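Local coordinates for PbSGBP-B lipoprotein (Prevotella bryantii B14, PDB 6D2Y) that probably binds polysaccharide at the cell surface as a glycan-binding lipoprotein of a polysaccharide utilization locus, and carries a magnesium ion in its beta-sandwich domain, at residues M222-N230 against S253-I261; T309-P320 against I448-N459. All coordinates share one frame; numbering follows the deposited sequence.

Contact 1: M222-N230 against S253-I261. With MG (magnesium ion), chain B.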
loop_
_atom_site.group_PDB
_atom_site.type_symbol
_atom_site.label_atom_id
_atom_site.label_comp_id
_atom_site.label_asym_id
_atom_site.label_seq_id
_atom_site.Cartn_x
_atom_site.Cartn_y
_atom_site.Cartn_z
HETATM N N MSE A 222 -16.342 -1.598 -3.309
HETATM C CA MSE A 222 -16.390 -2.665 -4.297
HETATM C C MSE A 222 -16.996 -2.230 -5.654
HETATM O O MSE A 222 -18.123 -1.742 -5.709
HETATM C CB MSE A 222 -17.165 -3.853 -3.703
HETATM C CG MSE A 222 -16.992 -5.071 -4.546
HETATM SE SE MSE A 222 -15.228 -5.831 -4.251
HETATM C CE MSE A 222 -14.647 -5.593 -6.046
ATOM N N LEU A 223 -16.237 -2.381 -6.742
ATOM C CA LEU A 223 -16.709 -2.023 -8.077
ATOM C C LEU A 223 -16.940 -3.229 -8.977
ATOM O O LEU A 223 -17.998 -3.336 -9.610
ATOM C CB LEU A 223 -15.732 -1.056 -8.763
ATOM C CG LEU A 223 -15.303 0.174 -7.957
ATOM C CD1 LEU A 223 -13.854 0.523 -8.239
ATOM C CD2 LEU A 223 -16.208 1.351 -8.265
ATOM N N PHE A 224 -15.971 -4.143 -9.063
ATOM C CA PHE A 224 -16.108 -5.357 -9.871
ATOM C C PHE A 224 -15.561 -6.530 -9.063
ATOM O O PHE A 224 -14.344 -6.681 -8.941
ATOM C CB PHE A 224 -15.365 -5.250 -11.199
ATOM C CG PHE A 224 -15.717 -4.041 -12.014
ATOM C CD1 PHE A 224 -15.045 -2.845 -11.833
ATOM C CD2 PHE A 224 -16.687 -4.115 -12.997
ATOM C CE1 PHE A 224 -15.356 -1.736 -12.597
ATOM C CE2 PHE A 224 -17.002 -3.013 -13.766
ATOM C CZ PHE A 224 -16.336 -1.822 -13.566
ATOM N N ASP A 225 -16.450 -7.353 -8.516
ATOM C CA ASP A 225 -16.076 -8.692 -8.076
ATOM C C ASP A 225 -16.590 -9.758 -9.033
ATOM O O ASP A 225 -16.301 -10.943 -8.842
ATOM C CB ASP A 225 -16.576 -8.957 -6.648
ATOM C CG ASP A 225 -18.074 -9.193 -6.576
ATOM O OD1 ASP A 225 -18.803 -8.782 -7.503
ATOM O OD2 ASP A 225 -18.528 -9.776 -5.570
ATOM N N PHE A 226 -17.351 -9.347 -10.051
ATOM C CA PHE A 226 -17.840 -10.193 -11.137
ATOM C C PHE A 226 -18.777 -11.289 -10.649
ATOM O O PHE A 226 -19.019 -12.263 -11.366
ATOM C CB PHE A 226 -16.676 -10.789 -11.936
ATOM C CG PHE A 226 -15.725 -9.752 -12.458
ATOM C CD1 PHE A 226 -16.057 -8.987 -13.562
ATOM C CD2 PHE A 226 -14.510 -9.523 -11.832
ATOM C CE1 PHE A 226 -15.193 -8.022 -14.040
ATOM C CE2 PHE A 226 -13.642 -8.557 -12.308
ATOM C CZ PHE A 226 -13.989 -7.804 -13.411
ATOM N N ASP A 227 -19.333 -11.131 -9.449
ATOM C CA ASP A 227 -20.222 -12.137 -8.883
ATOM C C ASP A 227 -21.463 -11.500 -8.270
ATOM O O ASP A 227 -22.580 -11.987 -8.470
ATOM C CB ASP A 227 -19.483 -12.966 -7.829
ATOM C CG ASP A 227 -18.290 -13.711 -8.401
ATOM O OD1 ASP A 227 -18.467 -14.453 -9.390
ATOM O OD2 ASP A 227 -17.173 -13.553 -7.861
ATOM N N THR A 228 -21.279 -10.411 -7.523
ATOM C CA THR A 228 -22.365 -9.803 -6.760
ATOM C C THR A 228 -23.008 -8.673 -7.557
ATOM O O THR A 228 -22.290 -7.830 -8.110
ATOM C CB THR A 228 -21.852 -9.263 -5.431
ATOM O OG1 THR A 228 -20.863 -10.157 -4.901
ATOM C CG2 THR A 228 -22.990 -9.119 -4.430
ATOM N N PRO A 229 -24.337 -8.618 -7.639
ATOM C CA PRO A 229 -24.982 -7.511 -8.356
ATOM C C PRO A 229 -24.786 -6.193 -7.623
ATOM O O PRO A 229 -24.900 -6.118 -6.398
ATOM C CB PRO A 229 -26.459 -7.922 -8.388
ATOM C CG PRO A 229 -26.617 -8.848 -7.231
ATOM C CD PRO A 229 -25.316 -9.590 -7.122
ATOM N N ASN A 230 -24.484 -5.148 -8.391
ATOM C CA ASN A 230 -24.238 -3.841 -7.804
ATOM C C ASN A 230 -25.505 -3.301 -7.144
ATOM O O ASN A 230 -26.629 -3.694 -7.467
ATOM C CB ASN A 230 -23.722 -2.864 -8.863
ATOM C CG ASN A 230 -24.839 -2.218 -9.659
ATOM O OD1 ASN A 230 -25.388 -1.190 -9.258
ATOM N ND2 ASN A 230 -25.178 -2.814 -10.798
ATOM N N SER A 253 -9.909 -19.978 -9.440
ATOM C CA SER A 253 -10.620 -18.799 -8.962
ATOM C C SER A 253 -10.205 -18.443 -7.541
ATOM O O SER A 253 -10.003 -19.317 -6.692
ATOM C CB SER A 253 -12.129 -19.031 -9.011
ATOM O OG SER A 253 -12.644 -18.821 -10.314
ATOM N N LEU A 254 -10.078 -17.142 -7.284
ATOM C CA LEU A 254 -9.931 -16.660 -5.916
ATOM C C LEU A 254 -11.279 -16.633 -5.209
ATOM O O LEU A 254 -11.408 -17.106 -4.075
ATOM C CB LEU A 254 -9.300 -15.269 -5.920
ATOM C CG LEU A 254 -9.385 -14.481 -4.614
ATOM C CD1 LEU A 254 -8.392 -15.024 -3.597
ATOM C CD2 LEU A 254 -9.156 -13.005 -4.873
ATOM N N SER A 255 -12.294 -16.078 -5.872
ATOM C CA SER A 255 -13.648 -16.054 -5.326
ATOM C C SER A 255 -14.600 -15.845 -6.502
ATOM O O SER A 255 -14.729 -14.723 -7.003
ATOM C CB SER A 255 -13.810 -14.966 -4.278
ATOM O OG SER A 255 -15.114 -14.993 -3.725
ATOM N N GLY A 256 -15.246 -16.925 -6.932
ATOM C CA GLY A 256 -16.193 -16.821 -8.029
ATOM C C GLY A 256 -15.508 -16.417 -9.320
ATOM O O GLY A 256 -14.362 -16.792 -9.594
ATOM N N ASN A 257 -16.218 -15.628 -10.121
ATOM C CA ASN A 257 -15.711 -15.222 -11.421
ATOM C C ASN A 257 -14.516 -14.290 -11.280
ATOM O O ASN A 257 -14.396 -13.528 -10.318
ATOM C CB ASN A 257 -16.802 -14.523 -12.233
ATOM C CG ASN A 257 -17.883 -15.473 -12.697
ATOM O OD1 ASN A 257 -17.613 -16.629 -13.014
ATOM N ND2 ASN A 257 -19.118 -14.989 -12.736
ATOM N N TYR A 258 -13.626 -14.366 -12.263
ATOM C CA TYR A 258 -12.535 -13.422 -12.418
ATOM C C TYR A 258 -12.555 -12.892 -13.843
ATOM O O TYR A 258 -13.173 -13.474 -14.737
ATOM C CB TYR A 258 -11.173 -14.066 -12.116
ATOM C CG TYR A 258 -10.866 -15.262 -12.990
ATOM C CD1 TYR A 258 -11.127 -16.553 -12.549
ATOM C CD2 TYR A 258 -10.327 -15.102 -14.262
ATOM C CE1 TYR A 258 -10.854 -17.651 -13.348
ATOM C CE2 TYR A 258 -10.059 -16.191 -15.068
ATOM C CZ TYR A 258 -10.320 -17.462 -14.605
ATOM O OH TYR A 258 -10.045 -18.544 -15.408
HETATM N N MSE A 259 -11.858 -11.785 -14.050
HETATM C CA MSE A 259 -11.705 -11.222 -15.382
HETATM C C MSE A 259 -10.276 -11.454 -15.850
HETATM O O MSE A 259 -9.333 -11.275 -15.081
HETATM C CB MSE A 259 -12.076 -9.738 -15.372
HETATM C CG MSE A 259 -12.126 -9.050 -16.725
HETATM SE SE MSE A 259 -10.389 -8.507 -17.409
HETATM C CE MSE A 259 -10.053 -7.033 -16.194
ATOM N N GLN A 260 -10.113 -11.872 -17.102
ATOM C CA GLN A 260 -8.818 -12.300 -17.614
ATOM C C GLN A 260 -8.403 -11.432 -18.793
ATOM O O GLN A 260 -9.169 -11.262 -19.748
ATOM C CB GLN A 260 -8.850 -13.771 -18.036
ATOM C CG GLN A 260 -7.547 -14.256 -18.657
ATOM C CD GLN A 260 -7.615 -15.706 -19.088
ATOM O OE1 GLN A 260 -7.919 -16.595 -18.291
ATOM N NE2 GLN A 260 -7.309 -15.955 -20.354
ATOM N N ILE A 261 -7.188 -10.895 -18.719
ATOM C CA ILE A 261 -6.567 -10.166 -19.818
ATOM C C ILE A 261 -5.512 -11.066 -20.443
ATOM O O ILE A 261 -4.668 -11.631 -19.734
ATOM C CB ILE A 261 -5.951 -8.843 -19.331
ATOM C CG1 ILE A 261 -7.016 -7.949 -18.695
ATOM C CG2 ILE A 261 -5.252 -8.122 -20.470
ATOM C CD1 ILE A 261 -6.458 -6.665 -18.116
HETATM MG MG MG B . -14.880 -12.721 -8.041
HETATM O O HOH W 1 -17.366 -14.393 -5.489
HETATM O O HOH W 2 -14.923 -11.950 -6.179
#
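Asp-227 and Asn-257 meet beside a magnesium ion that both segments help to hold. Metal bonds come first: the backbone carbonyls of Asp-225, Ser-255 and Asn-257 and one carboxylate oxygen of Asp-227 bind the ion, with Ser-255 O at 2.3 Å and Asp-227 OD2 at 2.5 Å. Water 2 and both carboxylate oxygens of Asp-452 complete seven ligands. Anionic oxygens on two sequence-distant aspartates probably offset much of the ion's charge.

Among the hydrogen bonds, Asp-227 OD1 takes the backbone N-H of Asn-257 on its syn lone pair at 2.6 Å, so one carboxylate grips metal and loop together. The Asn-257 amide in turn sends ND2 to Phe-226 O (3.1 Å), the acceptor lying in the amide plane and the bond running almost in line with the carbonyl. A water bridges Asp-227 OD2 and Ser-255 OG. Within 222-230, Asp-227 N closes an Asx turn on Asp-225 OD1, and Thr-228 N, bonded to the same oxygen from the same face, extends it to an Asx motif that helps hold the bend carrying Asp-227.

The main apolar contact is made by the Phe-226 ring. Met-259 CB lies over one face, 3.4 Å from Phe-226 CZ, before the selenomethionine chain bends away at chi2 and chi3. Asp-452 and Ile-247 also touch the Phe-226 side chain.

Two loops thus form a carbonyl- and carboxylate-lined metal site where strands 222-224 and 258-261 both pair with strand 449-458 of a beta-sandwich sheet.

Contact 2: T309-P320 against I448-N459; sequences TNKSLKFEMLIP and IIKIDNIRVVPN. With MG (magnesium ion), chain B.
Glu-316 and Arg-455 form an end-on, two-pronged salt bridge across two antiparallel strands, their carboxylate and guanidinium planes only 15° apart. Arg-455 NH1 reaches Glu-316 OE1 at 3.0 Å, and NH2 reaches OE2 at 3.1 Å on its syn lone pair. Asn-453 ND2 approaches OE1 from the anti side, while Thr-394 bonds OE2; Glu-316 bends at chi2 (75°) to meet them. Lys-314 CB sits over one guanidinium face, toward the rim.

The opposite, tightly packed face carries Leu-313, Phe-315, Met-317, Ile-449, Ile-451, Ile-454 and Val-456. Met-317, extended beyond CG, presses its terminal CE against Ile-449 CG2 at 3.4 Å, closer than usual for carbons. Phe-315 CD2 crosses to Ile-451 CG2 at 3.9 Å, and Leu-313 lies alongside Ile-454. Ile-332 and Phe-334 pack against Leu-313, and Met-330 against Met-317 and Ile-449.

The face of the salt bridge is buried but polar, and looser where waters enter. Water 3 joins Arg-455 NE to Lys-314 NZ, weakly at the lysine, and water 4 links that NZ to Pro-458 O. Glu-141, in the IPT/TIG domain, forms salt bridges with both side chains. Metal-bound water 2 donates to Asn-453 OD1.

Paired backbone bonds, shifted by one residue between Lys-314 and Glu-316 at a beta bulge where Asn-453 and Ile-454 lie opposite Phe-315, make this an antiparallel strand pair of a beta sandwich.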
loop_
_atom_site.group_PDB
_atom_site.type_symbol
_atom_site.label_atom_id
_atom_site.label_comp_id
_atom_site.label_asym_id
_atom_site.label_seq_id
_atom_site.Cartn_x
_atom_site.Cartn_y
_atom_site.Cartn_z
ATOM N N THR A 309 -8.102 11.818 -3.340
ATOM C CA THR A 309 -6.668 11.911 -3.087
ATOM C C THR A 309 -6.247 11.105 -1.865
ATOM O O THR A 309 -5.056 10.816 -1.708
ATOM C CB THR A 309 -6.251 13.372 -2.921
ATOM O OG1 THR A 309 -7.254 14.078 -2.181
ATOM C CG2 THR A 309 -6.074 14.024 -4.282
ATOM N N ASN A 310 -7.192 10.736 -1.000
ATOM C CA ASN A 310 -6.920 9.889 0.153
ATOM C C ASN A 310 -7.442 8.470 -0.055
ATOM O O ASN A 310 -7.739 7.763 0.912
ATOM C CB ASN A 310 -7.518 10.501 1.420
ATOM C CG ASN A 310 -6.851 11.807 1.806
ATOM O OD1 ASN A 310 -5.701 12.064 1.442
ATOM N ND2 ASN A 310 -7.571 12.638 2.543
ATOM N N LYS A 311 -7.554 8.040 -1.310
ATOM C CA LYS A 311 -8.101 6.731 -1.628
ATOM C C LYS A 311 -7.226 6.051 -2.670
ATOM O O LYS A 311 -6.425 6.691 -3.356
ATOM C CB LYS A 311 -9.547 6.834 -2.125
ATOM C CG LYS A 311 -10.585 6.706 -1.024
ATOM C CD LYS A 311 -11.790 7.592 -1.297
ATOM C CE LYS A 311 -12.898 7.347 -0.286
ATOM N NZ LYS A 311 -13.998 8.343 -0.417
ATOM N N SER A 312 -7.390 4.734 -2.777
ATOM C CA SER A 312 -6.570 3.919 -3.658
ATOM C C SER A 312 -7.439 2.904 -4.381
ATOM O O SER A 312 -8.437 2.419 -3.842
ATOM C CB SER A 312 -5.464 3.183 -2.883
ATOM O OG SER A 312 -4.579 4.095 -2.259
ATOM N N LEU A 313 -7.045 2.587 -5.612
ATOM C CA LEU A 313 -7.641 1.488 -6.357
ATOM C C LEU A 313 -6.923 0.195 -5.990
ATOM O O LEU A 313 -5.688 0.140 -5.995
ATOM C CB LEU A 313 -7.550 1.743 -7.862
ATOM C CG LEU A 313 -8.153 0.688 -8.791
ATOM C CD1 LEU A 313 -9.655 0.886 -8.957
ATOM C CD2 LEU A 313 -7.450 0.716 -10.137
ATOM N N LYS A 314 -7.696 -0.839 -5.658
ATOM C CA LYS A 314 -7.151 -2.127 -5.256
ATOM C C LYS A 314 -7.840 -3.240 -6.028
ATOM O O LYS A 314 -8.993 -3.106 -6.447
ATOM C CB LYS A 314 -7.319 -2.376 -3.749
ATOM C CG LYS A 314 -6.210 -1.815 -2.879
ATOM C CD LYS A 314 -6.396 -2.260 -1.437
ATOM C CE LYS A 314 -5.330 -1.683 -0.531
ATOM N NZ LYS A 314 -5.610 -1.981 0.899
ATOM N N PHE A 315 -7.116 -4.343 -6.206
ATOM C CA PHE A 315 -7.635 -5.539 -6.855
ATOM C C PHE A 315 -6.677 -6.688 -6.577
ATOM O O PHE A 315 -5.500 -6.476 -6.276
ATOM C CB PHE A 315 -7.818 -5.341 -8.368
ATOM C CG PHE A 315 -6.540 -5.048 -9.112
ATOM C CD1 PHE A 315 -6.102 -3.743 -9.281
ATOM C CD2 PHE A 315 -5.787 -6.078 -9.661
ATOM C CE1 PHE A 315 -4.932 -3.471 -9.972
ATOM C CE2 PHE A 315 -4.617 -5.812 -10.350
ATOM C CZ PHE A 315 -4.191 -4.507 -10.506
ATOM N N GLU A 316 -7.199 -7.906 -6.677
ATOM C CA GLU A 316 -6.385 -9.109 -6.596
ATOM C C GLU A 316 -6.052 -9.595 -8.001
ATOM O O GLU A 316 -6.864 -9.486 -8.924
ATOM C CB GLU A 316 -7.098 -10.212 -5.810
ATOM C CG GLU A 316 -6.878 -10.149 -4.304
ATOM C CD GLU A 316 -7.671 -9.037 -3.640
ATOM O OE1 GLU A 316 -8.860 -8.872 -3.975
ATOM O OE2 GLU A 316 -7.109 -8.329 -2.778
HETATM N N MSE A 317 -4.846 -10.132 -8.156
HETATM C CA MSE A 317 -4.309 -10.432 -9.479
HETATM C C MSE A 317 -3.530 -11.745 -9.506
HETATM O O MSE A 317 -2.758 -12.044 -8.592
HETATM C CB MSE A 317 -3.419 -9.272 -9.939
HETATM C CG MSE A 317 -2.730 -9.428 -11.289
HETATM SE SE MSE A 317 -1.533 -7.905 -11.515
HETATM C CE MSE A 317 -1.032 -8.056 -13.371
ATOM N N LEU A 318 -3.744 -12.529 -10.559
ATOM C CA LEU A 318 -3.038 -13.786 -10.761
ATOM C C LEU A 318 -2.369 -13.760 -12.124
ATOM O O LEU A 318 -3.024 -13.493 -13.137
ATOM C CB LEU A 318 -3.990 -14.987 -10.663
ATOM C CG LEU A 318 -3.399 -16.360 -10.309
ATOM C CD1 LEU A 318 -4.506 -17.351 -10.012
ATOM C CD2 LEU A 318 -2.502 -16.914 -11.406
ATOM N N ILE A 319 -1.069 -14.039 -12.142
ATOM C CA ILE A 319 -0.327 -14.268 -13.379
ATOM C C ILE A 319 0.309 -15.649 -13.297
ATOM O O ILE A 319 1.181 -15.874 -12.444
ATOM C CB ILE A 319 0.741 -13.190 -13.615
ATOM C CG1 ILE A 319 0.102 -11.810 -13.761
ATOM C CG2 ILE A 319 1.565 -13.525 -14.847
ATOM C CD1 ILE A 319 1.102 -10.732 -14.111
ATOM N N PRO A 320 -0.092 -16.597 -14.143
ATOM C CA PRO A 320 0.520 -17.929 -14.098
ATOM C C PRO A 320 2.012 -17.868 -14.390
ATOM O O PRO A 320 2.486 -17.028 -15.157
ATOM C CB PRO A 320 -0.232 -18.703 -15.187
ATOM C CG PRO A 320 -1.526 -17.972 -15.347
ATOM C CD PRO A 320 -1.202 -16.529 -15.107
ATOM N N ILE A 448 -0.882 -13.802 -19.258
ATOM C CA ILE A 448 -2.227 -14.080 -18.770
ATOM C C ILE A 448 -2.373 -13.371 -17.433
ATOM O O ILE A 448 -1.641 -13.673 -16.482
ATOM C CB ILE A 448 -2.494 -15.585 -18.622
ATOM C CG1 ILE A 448 -2.627 -16.246 -19.997
ATOM C CG2 ILE A 448 -3.749 -15.817 -17.789
ATOM C CD1 ILE A 448 -3.201 -17.654 -19.953
ATOM N N ILE A 449 -3.302 -12.424 -17.364
ATOM C CA ILE A 449 -3.533 -11.632 -16.163
ATOM C C ILE A 449 -4.986 -11.814 -15.761
ATOM O O ILE A 449 -5.897 -11.360 -16.465
ATOM C CB ILE A 449 -3.204 -10.149 -16.370
ATOM C CG1 ILE A 449 -1.712 -9.968 -16.637
ATOM C CG2 ILE A 449 -3.669 -9.331 -15.173
ATOM C CD1 ILE A 449 -1.360 -8.615 -17.200
ATOM N N LYS A 450 -5.204 -12.478 -14.636
ATOM C CA LYS A 450 -6.534 -12.658 -14.084
ATOM C C LYS A 450 -6.745 -11.648 -12.969
ATOM O O LYS A 450 -5.900 -11.510 -12.081
ATOM C CB LYS A 450 -6.722 -14.089 -13.587
ATOM C CG LYS A 450 -6.482 -15.114 -14.682
ATOM C CD LYS A 450 -6.738 -16.537 -14.218
ATOM C CE LYS A 450 -6.531 -17.516 -15.365
ATOM N NZ LYS A 450 -6.637 -18.928 -14.912
ATOM N N ILE A 451 -7.859 -10.929 -13.029
ATOM C CA ILE A 451 -8.140 -9.841 -12.105
ATOM C C ILE A 451 -9.489 -10.098 -11.457
ATOM O O ILE A 451 -10.436 -10.538 -12.120
ATOM C CB ILE A 451 -8.116 -8.477 -12.830
ATOM C CG1 ILE A 451 -6.694 -8.146 -13.276
ATOM C CG2 ILE A 451 -8.668 -7.372 -11.943
ATOM C CD1 ILE A 451 -6.600 -6.977 -14.235
ATOM N N ASP A 452 -9.572 -9.839 -10.156
ATOM C CA ASP A 452 -10.849 -9.873 -9.465
ATOM C C ASP A 452 -10.796 -8.871 -8.318
ATOM O O ASP A 452 -9.721 -8.454 -7.881
ATOM C CB ASP A 452 -11.176 -11.298 -8.982
ATOM C CG ASP A 452 -12.538 -11.398 -8.324
ATOM O OD1 ASP A 452 -12.668 -12.128 -7.320
ATOM O OD2 ASP A 452 -13.476 -10.733 -8.807
ATOM N N ASN A 453 -11.975 -8.452 -7.866
ATOM C CA ASN A 453 -12.111 -7.576 -6.705
ATOM C C ASN A 453 -11.506 -6.189 -6.947
ATOM O O ASN A 453 -10.765 -5.656 -6.119
ATOM C CB ASN A 453 -11.533 -8.223 -5.447
ATOM C CG ASN A 453 -12.178 -9.570 -5.138
ATOM O OD1 ASN A 453 -13.382 -9.756 -5.333
ATOM N ND2 ASN A 453 -11.386 -10.504 -4.630
ATOM N N ILE A 454 -11.873 -5.586 -8.075
ATOM C CA ILE A 454 -11.522 -4.196 -8.342
ATOM C C ILE A 454 -12.347 -3.304 -7.424
ATOM O O ILE A 454 -13.580 -3.296 -7.491
ATOM C CB ILE A 454 -11.760 -3.847 -9.817
ATOM C CG1 ILE A 454 -11.068 -4.859 -10.734
ATOM C CG2 ILE A 454 -11.287 -2.429 -10.110
ATOM C CD1 ILE A 454 -11.566 -4.813 -12.167
ATOM N N ARG A 455 -11.671 -2.538 -6.569
ATOM C CA ARG A 455 -12.344 -1.719 -5.570
ATOM C C ARG A 455 -11.549 -0.440 -5.340
ATOM O O ARG A 455 -10.379 -0.332 -5.719
ATOM C CB ARG A 455 -12.516 -2.480 -4.248
ATOM C CG ARG A 455 -11.200 -2.956 -3.634
ATOM C CD ARG A 455 -11.429 -3.890 -2.453
ATOM N NE ARG A 455 -10.178 -4.339 -1.844
ATOM C CZ ARG A 455 -9.525 -5.444 -2.196
ATOM N NH1 ARG A 455 -9.996 -6.221 -3.162
ATOM N NH2 ARG A 455 -8.397 -5.774 -1.586
ATOM N N VAL A 456 -12.197 0.540 -4.710
ATOM C CA VAL A 456 -11.541 1.772 -4.279
ATOM C C VAL A 456 -11.701 1.895 -2.769
ATOM O O VAL A 456 -12.813 1.771 -2.241
ATOM C CB VAL A 456 -12.083 3.015 -5.014
ATOM C CG1 VAL A 456 -13.583 3.183 -4.809
ATOM C CG2 VAL A 456 -11.337 4.262 -4.556
ATOM N N VAL A 457 -10.587 2.138 -2.081
ATOM C CA VAL A 457 -10.524 1.994 -0.626
ATOM C C VAL A 457 -9.732 3.143 -0.044
ATOM O O VAL A 457 -8.816 3.689 -0.686
ATOM C CB VAL A 457 -9.872 0.648 -0.230
ATOM C CG1 VAL A 457 -8.379 0.652 -0.535
ATOM C CG2 VAL A 457 -10.143 0.267 1.221
ATOM N N PRO A 458 -10.082 3.578 1.169
ATOM C CA PRO A 458 -9.306 4.637 1.819
ATOM C C PRO A 458 -7.852 4.230 2.013
ATOM O O PRO A 458 -7.538 3.069 2.274
ATOM C CB PRO A 458 -10.014 4.829 3.164
ATOM C CG PRO A 458 -11.403 4.373 2.923
ATOM C CD PRO A 458 -11.315 3.263 1.920
ATOM N N ASN A 459 -6.960 5.216 1.879
ATOM C CA ASN A 459 -5.539 4.957 2.083
ATOM C C ASN A 459 -5.247 4.568 3.524
ATOM O O ASN A 459 -4.271 3.859 3.791
ATOM C CB ASN A 459 -4.721 6.183 1.679
ATOM C CG ASN A 459 -4.619 6.341 0.179
ATOM O OD1 ASN A 459 -5.183 5.551 -0.577
ATOM N ND2 ASN A 459 -3.905 7.370 -0.263
HETATM MG MG MG B . -14.880 -12.721 -8.041
HETATM O O HOH W 3 -8.727 -3.227 0.705
HETATM O O HOH W 4 -5.405 1.031 1.248
HETATM O O HOH W 2 -14.923 -11.950 -6.179
#

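Overall arrangement
Contact 1 and contact 2 have centres about 11 Å apart and follow one another along the chain, the first closing before the second opens. Both belong to one six-stranded antiparallel beta sheet of the xyloglucan-binding domain. Strand 449-458 joins them: it pairs with 311-318 and also with 222-224 and 258-261, the strands bordering the metal loops. Met-259 O and Ile-451 N lie 2.6 Å apart, a probable hydrogen bond where the contacts meet. Magnesium and water 2 are shared, Asp-452 completing the site built by 222-230 and 253-261. The ion therefore ties the domain's early loops to its last strand, consistent with a structural role.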